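Local atomic coordinates of endosialidase (Enterobacteria phage phi92, PDB entry 4HIZ), a protein that cleaves sialic acid polymers, hydrolysing alpha-2,8 and alpha-2,9 linkages inside the chain, as an endosialidase of a bacteriophage. Residues K211-N217 / N229-V235. Numbering follows the deposited sequence.
Sequences KVGDAVN and NMTVASV
Val216 and Met230 form the hydrogen-bonded pair of an antiparallel beta hairpin, Val216 N reaching Met230 O at 2.9 Å and Met230 N returning to Val216 O at 3.0 Å, with Ala215–Thr231 and Asn217–Asn229 as the flanking non-hydrogen-bonded pairs. Beyond Ala215 the ladder runs into the type II turn Lys211–Asp214: Val232 N donates to Asp214 O and Gly213 N to Val232 O, both at 2.9 Å. Val232 points its side chain into this turn. Its CB lies 3.4 Å from Lys211 O; with CG1 anti to the backbone N (chi1 171°), CG2 lies anti to the carbonyl carbon, where it meets Val216 CG1 at 4.0 Å, the two valines crossing at about a right angle. Thr231 CG2 rests on Gly213. Inside the turn, Lys211 N approaches Asp214 OD2 from above the carboxylate plane; the same oxygen takes a salt bridge from Arg157. At the other end Asn217 ND2 donates to Asn229 OD1 (2.8 Å), the amide planes 77° apart, and Asn217 OD1 accepts from Gly500 N of the second subunit. This pairing closes the base of a hairpin whose connection, Phe218 to Gly228, contributes to a glycan pocket; the Asn217 side chain is about 4 Å from a bound sialic acid. Ala233 and Ser234 form a classic beta bulge opposite Thr242 of strand 240-244, whose Phe241 and Val243 pack on Val232 and Met230. Strand 261-264 flanks strand 215-219 on its other edge, placing the hairpin mid-sheet.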
# COMPACT_ATOMS: atom_id res chain seq x y z
N LYS A 211 -1.86 16.19 -34.59
CA LYS A 211 -2.70 15.82 -35.71
C LYS A 211 -4.10 16.33 -35.47
O LYS A 211 -4.48 16.65 -34.34
CB LYS A 211 -2.72 14.30 -35.89
CG LYS A 211 -1.38 13.73 -36.35
CD LYS A 211 -1.39 12.22 -36.36
CE LYS A 211 -0.13 11.68 -37.09
NZ LYS A 211 -0.34 11.49 -38.58
N VAL A 212 -4.88 16.45 -36.55
CA VAL A 212 -6.27 16.83 -36.40
C VAL A 212 -6.99 15.91 -35.40
O VAL A 212 -6.86 14.66 -35.46
CB VAL A 212 -6.98 16.75 -37.76
CG1 VAL A 212 -8.48 16.98 -37.59
CG2 VAL A 212 -6.38 17.78 -38.72
N GLY A 213 -7.74 16.52 -34.49
CA GLY A 213 -8.48 15.78 -33.49
C GLY A 213 -7.73 15.66 -32.18
O GLY A 213 -8.33 15.29 -31.15
N ASP A 214 -6.43 15.97 -32.19
CA ASP A 214 -5.66 15.88 -30.91
C ASP A 214 -6.16 16.92 -29.92
O ASP A 214 -6.62 18.00 -30.29
CB ASP A 214 -4.15 15.99 -31.16
CG ASP A 214 -3.56 14.71 -31.71
OD1 ASP A 214 -4.25 13.66 -31.66
OD2 ASP A 214 -2.39 14.74 -32.18
N ALA A 215 -6.08 16.56 -28.64
CA ALA A 215 -6.63 17.36 -27.55
C ALA A 215 -5.55 18.21 -26.91
O ALA A 215 -4.46 17.69 -26.61
CB ALA A 215 -7.21 16.40 -26.50
N VAL A 216 -5.84 19.50 -26.71
CA VAL A 216 -4.83 20.43 -26.19
C VAL A 216 -5.45 21.35 -25.15
O VAL A 216 -6.66 21.31 -24.93
CB VAL A 216 -4.19 21.27 -27.34
CG1 VAL A 216 -3.56 20.34 -28.38
CG2 VAL A 216 -5.24 22.19 -27.97
N ASN A 217 -4.63 22.17 -24.50
CA ASN A 217 -5.15 23.08 -23.49
C ASN A 217 -4.32 24.35 -23.51
O ASN A 217 -3.09 24.30 -23.63
CB ASN A 217 -5.05 22.40 -22.11
CG ASN A 217 -5.44 23.32 -20.98
OD1 ASN A 217 -4.59 23.95 -20.37
ND2 ASN A 217 -6.74 23.36 -20.65
N ASN A 229 -9.58 23.84 -22.68
CA ASN A 229 -9.47 22.63 -23.47
C ASN A 229 -9.99 22.87 -24.88
O ASN A 229 -11.13 23.36 -25.05
CB ASN A 229 -10.30 21.52 -22.82
CG ASN A 229 -9.62 20.91 -21.63
OD1 ASN A 229 -8.47 21.21 -21.33
ND2 ASN A 229 -10.34 20.03 -20.94
N MET A 230 -9.19 22.54 -25.87
CA MET A 230 -9.59 22.70 -27.28
C MET A 230 -9.10 21.49 -28.07
O MET A 230 -8.41 20.63 -27.52
CB MET A 230 -9.02 24.00 -27.87
CG MET A 230 -9.46 25.25 -27.04
SD MET A 230 -9.00 26.79 -27.86
CE MET A 230 -10.34 27.02 -29.05
N THR A 231 -9.46 21.43 -29.36
CA THR A 231 -9.10 20.31 -30.23
C THR A 231 -8.42 20.88 -31.46
O THR A 231 -8.77 21.96 -31.92
CB THR A 231 -10.38 19.52 -30.64
OG1 THR A 231 -10.96 18.94 -29.44
CG2 THR A 231 -10.04 18.43 -31.56
N VAL A 232 -7.43 20.17 -32.00
CA VAL A 232 -6.77 20.61 -33.21
C VAL A 232 -7.71 20.47 -34.40
O VAL A 232 -8.21 19.38 -34.70
CB VAL A 232 -5.47 19.82 -33.45
CG1 VAL A 232 -4.87 20.14 -34.85
CG2 VAL A 232 -4.47 20.08 -32.28
N ALA A 233 -7.94 21.58 -35.09
CA ALA A 233 -8.84 21.63 -36.26
C ALA A 233 -8.14 21.37 -37.59
O ALA A 233 -8.70 20.74 -38.51
CB ALA A 233 -9.54 22.97 -36.30
N SER A 234 -6.91 21.85 -37.72
CA SER A 234 -6.14 21.57 -38.94
C SER A 234 -4.68 21.70 -38.61
O SER A 234 -4.33 22.32 -37.58
CB SER A 234 -6.48 22.56 -40.08
OG SER A 234 -5.90 23.83 -39.85
N VAL A 235 -3.83 21.10 -39.45
CA VAL A 235 -2.40 21.26 -39.34
C VAL A 235 -1.90 21.91 -40.63
O VAL A 235 -2.15 21.42 -41.73
CB VAL A 235 -1.68 19.91 -39.10
CG1 VAL A 235 -0.17 20.12 -39.04
CG2 VAL A 235 -2.19 19.32 -37.78